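Flagellar basal body rod modification protein (PDB 4ZZF) is probably required for assembly of the flagellar hook, perhaps as a scaffold, and is represented here by a fragment that contains its Ig-like domain. Local coordinates at residues A[31-36]-A[93-98]; A[9-14]-A[108-113]. All blocks are in the same frame, centred on the assembly; numbering follows the deposited sequence.

Interaction 1 of 2, residues A[31-36]-A[93-98]; sequences FDEKID and EYNLDS
Phe31 and Tyr94 form an edge-to-face aromatic pair at one end of the FlgD Ig-like domain, where the loop after strand 25-31 meets the end of strand 86-94. Phe31 CD2 sits over the centre of one face of the tyrosine ring; the centroids of the Phe31 and Tyr94 rings are 4.8 Å apart, with their planes at 81°. Ile35 packs its CG1 against Tyr94 CD2 and lays CD1 over a face of Phe31.

With chi1 at 69°, the tyrosine ring reaches across the loop and brings its hydroxyl to Asp32. Asp32 N gives Tyr94 OH a weak, bent hydrogen bond of 3.2 Å. Tyr94 OH donates its own proton to water 1, 2.7 Å away, which in turn donates to Asp32 OD1 at 2.6 Å. The other carboxylate oxygen, OD2, forms a salt bridge with Arg110.

Asn95 shows how one amide can serve a neighbouring backbone as both donor and acceptor. Its ND2 gives Lys34 O an almost straight bond of 2.9 Å (174°), with the acceptor in the amide plane, while Asn95 OD1 receives Asp36 N at 2.7 Å. The two bonds together fix the rotation of the buried amide and span Ile35. A weak bond of 3.3 Å from Asn95 ND2 to Glu33 OE1 adds a partner at the exposed side of the loop. The carboxylate of Asp36 turns away to Ser38. In addition to the direct bond from Asp36 N, water 2 accepts a 2.7 Å hydrogen bond from Asn95 N and lies beside Asp36 O.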
ATOM      1  N   PHE A  31      20.424   1.809   9.741  1.00 32.72           N
ATOM      2  CA  PHE A  31      20.102   2.134  11.128  1.00 37.23           C
ATOM      3  C   PHE A  31      18.683   2.697  11.246  1.00 39.17           C
ATOM      4  O   PHE A  31      18.376   3.772  10.730  1.00 37.78           O
ATOM      5  CB  PHE A  31      21.153   3.097  11.703  1.00 33.61           C
ATOM      6  CG  PHE A  31      22.524   2.480  11.787  1.00 37.65           C
ATOM      7  CD1 PHE A  31      23.369   2.474  10.675  1.00 34.58           C
ATOM      8  CD2 PHE A  31      22.943   1.846  12.950  1.00 31.68           C
ATOM      9  CE1 PHE A  31      24.622   1.881  10.731  1.00 35.32           C
ATOM     10  CE2 PHE A  31      24.193   1.249  13.020  1.00 36.79           C
ATOM     11  CZ  PHE A  31      25.041   1.261  11.901  1.00 36.71           C
ATOM     12  N   ASP A  32      17.829   1.935  11.922  1.00 34.21           N
ATOM     13  CA  ASP A  32      16.412   2.259  12.086  1.00 42.07           C
ATOM     14  C   ASP A  32      16.162   3.535  12.888  1.00 44.23           C
ATOM     15  O   ASP A  32      15.127   4.177  12.735  1.00 46.57           O
ATOM     16  CB  ASP A  32      15.712   1.078  12.758  1.00 34.37           C
ATOM     17  CG  ASP A  32      16.009  -0.237  12.048  1.00 39.44           C
ATOM     18  OD1 ASP A  32      17.145  -0.751  12.178  1.00 36.50           O
ATOM     19  OD2 ASP A  32      15.122  -0.736  11.332  1.00 34.28           O
ATOM     20  N   GLU A  33      17.123   3.868  13.744  1.00 40.22           N
ATOM     21  CA  GLU A  33      17.100   5.055  14.594  1.00 43.98           C
ATOM     22  C   GLU A  33      18.412   5.781  14.426  1.00 43.81           C
ATOM     23  O   GLU A  33      19.425   5.133  14.134  1.00 39.53           O
ATOM     24  CB  GLU A  33      16.951   4.693  16.076  1.00 40.03           C
ATOM     25  CG  GLU A  33      15.613   4.226  16.529  1.00 48.93           C
ATOM     26  CD  GLU A  33      15.615   3.979  18.024  1.00 52.51           C
ATOM     27  OE1 GLU A  33      16.601   4.399  18.692  1.00 50.27           O
ATOM     28  OE2 GLU A  33      14.653   3.357  18.531  1.00 56.16           O
ATOM     29  N   LYS A  34      18.412   7.094  14.655  1.00 37.88           N
ATOM     30  CA  LYS A  34      19.652   7.848  14.733  1.00 39.56           C
ATOM     31  C   LYS A  34      20.602   7.233  15.747  1.00 39.17           C
ATOM     32  O   LYS A  34      20.214   6.941  16.870  1.00 41.18           O
ATOM     33  CB  LYS A  34      19.389   9.304  15.132  1.00 44.15           C
ATOM     34  CG  LYS A  34      18.827  10.158  14.030  1.00 48.65           C
ATOM     35  CD  LYS A  34      18.832  11.626  14.417  1.00 45.97           C
ATOM     36  CE  LYS A  34      18.340  12.478  13.251  1.00 56.50           C
ATOM     37  NZ  LYS A  34      18.509  13.947  13.487  1.00 67.40           N
ATOM     38  N   ILE A  35      21.853   7.041  15.363  1.00 36.67           N
ATOM     39  CA  ILE A  35      22.842   6.546  16.317  1.00 40.87           C
ATOM     40  C   ILE A  35      23.072   7.574  17.427  1.00 42.11           C
ATOM     41  O   ILE A  35      23.299   8.751  17.151  1.00 40.08           O
ATOM     42  CB  ILE A  35      24.176   6.236  15.625  1.00 37.58           C
ATOM     43  CG1 ILE A  35      23.977   5.144  14.576  1.00 36.77           C
ATOM     44  CG2 ILE A  35      25.210   5.828  16.629  1.00 36.63           C
ATOM     45  CD1 ILE A  35      25.134   5.016  13.647  1.00 35.44           C
ATOM     46  N   ASP A  36      22.999   7.139  18.679  1.00 36.93           N
ATOM     47  CA  ASP A  36      23.363   8.006  19.785  1.00 35.56           C
ATOM     48  C   ASP A  36      24.572   7.399  20.484  1.00 36.71           C
ATOM     49  O   ASP A  36      24.440   6.384  21.139  1.00 37.82           O
ATOM     50  CB  ASP A  36      22.198   8.170  20.756  1.00 37.40           C
ATOM     51  CG  ASP A  36      22.520   9.125  21.920  1.00 42.89           C
ATOM     52  OD1 ASP A  36      23.712   9.478  22.138  1.00 37.87           O
ATOM     53  OD2 ASP A  36      21.566   9.517  22.635  1.00 40.72           O
ATOM     54  N   GLU A  93      25.860  -3.076  16.585  1.00 38.11           N
ATOM     55  CA  GLU A  93      25.085  -2.824  17.786  1.00 40.63           C
ATOM     56  C   GLU A  93      25.166  -1.347  18.069  1.00 39.61           C
ATOM     57  O   GLU A  93      26.232  -0.759  17.916  1.00 37.80           O
ATOM     58  CB  GLU A  93      25.623  -3.629  18.963  1.00 39.26           C
ATOM     59  CG  GLU A  93      25.309  -5.105  18.872  1.00 49.85           C
ATOM     60  CD  GLU A  93      25.481  -5.792  20.201  1.00 56.61           C
ATOM     61  OE1 GLU A  93      26.545  -5.574  20.829  1.00 64.28           O
ATOM     62  OE2 GLU A  93      24.542  -6.505  20.636  1.00 59.46           O
ATOM     63  N   TYR A  94      24.055  -0.750  18.496  1.00 37.74           N
ATOM     64  CA  TYR A  94      24.043   0.679  18.780  1.00 37.10           C
ATOM     65  C   TYR A  94      22.846   1.029  19.663  1.00 37.60           C
ATOM     66  O   TYR A  94      21.886   0.254  19.747  1.00 35.38           O
ATOM     67  CB  TYR A  94      24.015   1.486  17.477  1.00 36.47           C
ATOM     68  CG  TYR A  94      22.706   1.354  16.730  1.00 37.55           C
ATOM     69  CD1 TYR A  94      22.339   0.152  16.131  1.00 36.92           C
ATOM     70  CD2 TYR A  94      21.826   2.423  16.636  1.00 36.43           C
ATOM     71  CE1 TYR A  94      21.134   0.021  15.455  1.00 36.00           C
ATOM     72  CE2 TYR A  94      20.620   2.301  15.954  1.00 33.74           C
ATOM     73  CZ  TYR A  94      20.277   1.101  15.374  1.00 36.27           C
ATOM     74  OH  TYR A  94      19.073   0.972  14.711  1.00 34.07           O
ATOM     75  N   ASN A  95      22.949   2.168  20.350  1.00 37.17           N
ATOM     76  CA  ASN A  95      21.887   2.694  21.212  1.00 37.07           C
ATOM     77  C   ASN A  95      21.479   1.742  22.318  1.00 34.31           C
ATOM     78  O   ASN A  95      20.379   1.222  22.313  1.00 36.61           O
ATOM     79  CB  ASN A  95      20.666   3.069  20.369  1.00 34.14           C
ATOM     80  CG  ASN A  95      20.940   4.249  19.462  1.00 34.15           C
ATOM     81  OD1 ASN A  95      22.078   4.700  19.371  1.00 36.18           O
ATOM     82  ND2 ASN A  95      19.911   4.755  18.794  1.00 35.26           N
ATOM     83  N   LEU A  96      22.385   1.520  23.259  1.00 38.28           N
ATOM     84  CA  LEU A  96      22.119   0.681  24.422  1.00 41.15           C
ATOM     85  C   LEU A  96      20.928   1.230  25.192  1.00 43.92           C
ATOM     86  O   LEU A  96      20.863   2.431  25.467  1.00 41.15           O
ATOM     87  CB  LEU A  96      23.353   0.624  25.321  1.00 39.30           C
ATOM     88  CG  LEU A  96      23.198   0.056  26.726  1.00 44.05           C
ATOM     89  CD1 LEU A  96      22.944  -1.437  26.646  1.00 46.73           C
ATOM     90  CD2 LEU A  96      24.446   0.343  27.562  1.00 41.15           C
ATOM     91  N   ASP A  97      19.974   0.367  25.516  1.00 44.75           N
ATOM     92  CA  ASP A  97      18.799   0.814  26.250  1.00 47.10           C
ATOM     93  C   ASP A  97      18.995   0.667  27.765  1.00 48.47           C
ATOM     94  O   ASP A  97      19.476  -0.354  28.236  1.00 48.66           O
ATOM     95  CB  ASP A  97      17.559   0.051  25.795  1.00 47.00           C
ATOM     96  CG  ASP A  97      16.300   0.491  26.533  1.00 49.48           C
ATOM     97  OD1 ASP A  97      15.703   1.513  26.148  1.00 49.46           O
ATOM     98  OD2 ASP A  97      15.916  -0.180  27.505  1.00 49.48           O
ATOM     99  N   SER A  98      18.622   1.697  28.521  1.00 48.26           N
ATOM    100  CA  SER A  98      18.813   1.710  29.978  1.00 48.63           C
ATOM    101  C   SER A  98      18.086   0.578  30.698  1.00 53.14           C
ATOM    102  O   SER A  98      18.646  -0.068  31.599  1.00 54.97           O
ATOM    103  CB  SER A  98      18.344   3.046  30.562  1.00 46.93           C
ATOM    104  OG  SER A  98      18.259   2.964  31.973  1.00 52.82           O
TER
HETATM  105  O   HOH W   1      18.028  -1.515  14.494  1.00 40.62           O
HETATM  106  O   HOH W   2      25.084   3.756  20.796  1.00 36.73           O

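Interaction 2 of 2, residues A[9-14]-A[108-113]; sequences IAETDV and IGRGEV
Glu11 and Arg110 meet through their flat groups: the carboxylate oxygen comes in at the edge of the guanidinium, close to its plane, and the planes of the two groups differ by 27°. The salt bridge runs from Arg110 NE to Glu11 OE2 at 2.8 Å, meeting the oxygen on its syn side but 34° out of the carboxylate plane. Ile9 CG2 approaches the same guanidinium obliquely, 3.7 Å from Arg110 NH2. The glutamate chain bends at chi2 and the arginine at chi3, and the two run side by side in the same direction. Tyr141 OH is hydrogen-bonded to both Glu11 OE2 and Arg110 NH2, while Thr106 takes NH1 and Arg107 pairs with Glu11 OE1, a network likely to hold both charges in fixed orientations.

The backbones that carry these side chains form a short antiparallel ladder. Ala10 and Gly111 are its hydrogen-bonded pair, with Ala10 N to Gly111 O at 2.9 Å and Gly111 N to Ala10 O at 3.0 Å; Ile9-Glu112 and Glu11-Arg110 are non-hydrogen-bonded pairs. On the face opposite the salt bridge, Ala10 CB touches Val113 CG2 at 3.7 Å.

Farther along, Gly109 O is gripped by two donors of one residue, Thr12 N at 2.9 Å and Thr12 OG1 at 2.8 Å. Chi1 of 79° places that hydroxyl between the threonine's own backbone N and carbonyl carbon, where it also accepts from Val14 N, an ST turn just where strand 9-12 ends. Val14 O meets the bare CA of Gly109 in a CA-H...O contact. The whole is a three-bridge antiparallel ladder joining the connection between strands 104-107 and 115-119 to the sheet of strands 9-12 and 137-141, consistent with the Tudor-like domain of FlgD relatives.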
ATOM      1  N   ILE A   9      10.403  -2.360   5.688  1.00 34.02           N
ATOM      2  CA  ILE A   9      11.696  -2.908   6.048  1.00 33.72           C
ATOM      3  C   ILE A   9      11.685  -4.345   5.600  1.00 35.99           C
ATOM      4  O   ILE A   9      10.708  -5.070   5.836  1.00 34.13           O
ATOM      5  CB  ILE A   9      11.994  -2.824   7.565  1.00 35.98           C
ATOM      6  CG1 ILE A   9      11.800  -1.395   8.073  1.00 31.93           C
ATOM      7  CG2 ILE A   9      13.418  -3.354   7.876  1.00 30.22           C
ATOM      8  CD1 ILE A   9      12.932  -0.474   7.726  1.00 38.31           C
ATOM      9  N   ALA A  10      12.752  -4.745   4.914  1.00 33.86           N
ATOM     10  CA  ALA A  10      12.913  -6.134   4.490  1.00 35.36           C
ATOM     11  C   ALA A  10      14.077  -6.765   5.243  1.00 35.42           C
ATOM     12  O   ALA A  10      15.109  -6.123   5.443  1.00 33.19           O
ATOM     13  CB  ALA A  10      13.142  -6.216   2.991  1.00 34.53           C
ATOM     14  N   GLU A  11      13.873  -7.991   5.706  1.00 32.74           N
ATOM     15  CA  GLU A  11      14.950  -8.840   6.188  1.00 37.45           C
ATOM     16  C   GLU A  11      15.256  -9.824   5.045  1.00 36.91           C
ATOM     17  O   GLU A  11      14.342 -10.469   4.552  1.00 36.75           O
ATOM     18  CB  GLU A  11      14.543  -9.601   7.465  1.00 34.81           C
ATOM     19  CG  GLU A  11      14.075  -8.748   8.639  1.00 36.64           C
ATOM     20  CD  GLU A  11      15.233  -8.151   9.425  1.00 36.61           C
ATOM     21  OE1 GLU A  11      16.371  -8.670   9.316  1.00 38.74           O
ATOM     22  OE2 GLU A  11      15.021  -7.150  10.137  1.00 33.85           O
ATOM     23  N   THR A  12      16.502  -9.930   4.602  1.00 35.71           N
ATOM     24  CA  THR A  12      16.823 -10.915   3.563  1.00 37.37           C
ATOM     25  C   THR A  12      17.774 -11.994   4.081  1.00 41.10           C
ATOM     26  O   THR A  12      18.361 -11.842   5.150  1.00 41.89           O
ATOM     27  CB  THR A  12      17.460 -10.276   2.322  1.00 35.48           C
ATOM     28  OG1 THR A  12      18.840 -10.013   2.578  1.00 37.42           O
ATOM     29  CG2 THR A  12      16.752  -9.007   1.935  1.00 35.00           C
ATOM     30  N   ASP A  13      17.932 -13.082   3.326  1.00 38.13           N
ATOM     31  CA  ASP A  13      18.850 -14.144   3.744  1.00 44.88           C
ATOM     32  C   ASP A  13      20.306 -13.858   3.331  1.00 43.14           C
ATOM     33  O   ASP A  13      21.161 -14.725   3.431  1.00 43.98           O
ATOM     34  CB  ASP A  13      18.404 -15.517   3.197  1.00 40.60           C
ATOM     35  CG  ASP A  13      18.320 -15.561   1.668  1.00 45.27           C
ATOM     36  OD1 ASP A  13      18.996 -14.768   0.987  1.00 48.95           O
ATOM     37  OD2 ASP A  13      17.573 -16.403   1.134  1.00 48.31           O
ATOM     38  N   VAL A  14      20.579 -12.648   2.859  1.00 39.04           N
ATOM     39  CA  VAL A  14      21.955 -12.221   2.604  1.00 41.77           C
ATOM     40  C   VAL A  14      22.525 -11.561   3.852  1.00 44.51           C
ATOM     41  O   VAL A  14      22.128 -10.446   4.190  1.00 46.36           O
ATOM     42  CB  VAL A  14      22.029 -11.227   1.436  1.00 42.05           C
ATOM     43  CG1 VAL A  14      23.438 -10.665   1.296  1.00 42.49           C
ATOM     44  CG2 VAL A  14      21.553 -11.894   0.149  1.00 41.03           C
ATOM     45  N   ILE A 108      24.107  -6.389   7.612  1.00 38.82           N
ATOM     46  CA  ILE A 108      24.006  -6.388   6.164  1.00 41.91           C
ATOM     47  C   ILE A 108      22.780  -7.182   5.698  1.00 38.86           C
ATOM     48  O   ILE A 108      22.481  -8.248   6.239  1.00 38.75           O
ATOM     49  CB  ILE A 108      25.279  -6.985   5.541  1.00 46.10           C
ATOM     50  CG1 ILE A 108      26.400  -5.953   5.572  1.00 45.61           C
ATOM     51  CG2 ILE A 108      25.046  -7.433   4.098  1.00 49.92           C
ATOM     52  CD1 ILE A 108      27.583  -6.358   4.718  1.00 53.95           C
ATOM     53  N   GLY A 109      22.067  -6.680   4.695  1.00 38.89           N
ATOM     54  CA  GLY A 109      20.982  -7.456   4.104  1.00 36.65           C
ATOM     55  C   GLY A 109      19.617  -7.239   4.741  1.00 36.81           C
ATOM     56  O   GLY A 109      18.729  -8.084   4.633  1.00 34.12           O
ATOM     57  N   ARG A 110      19.446  -6.103   5.414  1.00 33.25           N
ATOM     58  CA  ARG A 110      18.134  -5.691   5.890  1.00 33.84           C
ATOM     59  C   ARG A 110      18.036  -4.179   5.800  1.00 32.56           C
ATOM     60  O   ARG A 110      19.044  -3.486   5.818  1.00 34.07           O
ATOM     61  CB  ARG A 110      17.887  -6.159   7.332  1.00 32.29           C
ATOM     62  CG  ARG A 110      18.820  -5.499   8.372  1.00 32.55           C
ATOM     63  CD  ARG A 110      18.371  -5.791   9.808  1.00 31.37           C
ATOM     64  NE  ARG A 110      17.068  -5.206  10.119  1.00 33.18           N
ATOM     65  CZ  ARG A 110      16.898  -3.948  10.522  1.00 33.76           C
ATOM     66  NH1 ARG A 110      17.945  -3.144  10.651  1.00 33.54           N
ATOM     67  NH2 ARG A 110      15.686  -3.480  10.777  1.00 30.77           N
ATOM     68  N   GLY A 111      16.823  -3.665   5.705  1.00 35.52           N
ATOM     69  CA  GLY A 111      16.642  -2.230   5.688  1.00 33.56           C
ATOM     70  C   GLY A 111      15.446  -1.830   4.866  1.00 35.84           C
ATOM     71  O   GLY A 111      14.722  -2.679   4.318  1.00 33.82           O
ATOM     72  N   GLU A 112      15.239  -0.524   4.774  1.00 35.43           N
ATOM     73  CA  GLU A 112      14.113  -0.020   4.024  1.00 37.93           C
ATOM     74  C   GLU A 112      14.249  -0.360   2.552  1.00 37.71           C
ATOM     75  O   GLU A 112      15.326  -0.237   1.971  1.00 37.36           O
ATOM     76  CB  GLU A 112      13.976   1.482   4.199  1.00 38.19           C
ATOM     77  CG  GLU A 112      12.706   2.021   3.564  1.00 43.71           C
ATOM     78  CD  GLU A 112      12.480   3.499   3.857  1.00 53.12           C
ATOM     79  OE1 GLU A 112      13.473   4.260   3.917  1.00 57.90           O
ATOM     80  OE2 GLU A 112      11.305   3.885   4.022  1.00 55.71           O
ATOM     81  N   VAL A 113      13.153  -0.801   1.951  1.00 36.84           N
ATOM     82  CA  VAL A 113      13.137  -0.994   0.516  1.00 37.80           C
ATOM     83  C   VAL A 113      12.878   0.324  -0.175  1.00 38.09           C
ATOM     84  O   VAL A 113      11.789   0.879  -0.071  1.00 41.11           O
ATOM     85  CB  VAL A 113      12.081  -2.003   0.094  1.00 42.12           C
ATOM     86  CG1 VAL A 113      12.110  -2.172  -1.424  1.00 38.50           C
ATOM     87  CG2 VAL A 113      12.317  -3.327   0.821  1.00 37.25           C
TER

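How the interactions relate
The centres of the two contacts lie about 18 Å apart, and interaction 1 is nested along the chain inside the loop that interaction 2 closes. Strand 9-12 precedes strand 16-19 of the five-stranded sheet; residues 31-36 and 93-98 then meet at one end of the Ig-like domain. Interaction 2 pairs strand 9-12 with the chain returning from strand 104-107; strand 137-141 lies on the other side of strand 9-12, so both ends of the fragment contribute to this second beta unit. The contacts meet directly: Asp32 OD2 and Arg110 NH2, 2.9 Å apart, form a salt bridge that ties the loop after strand 25-31 to segment 108-113.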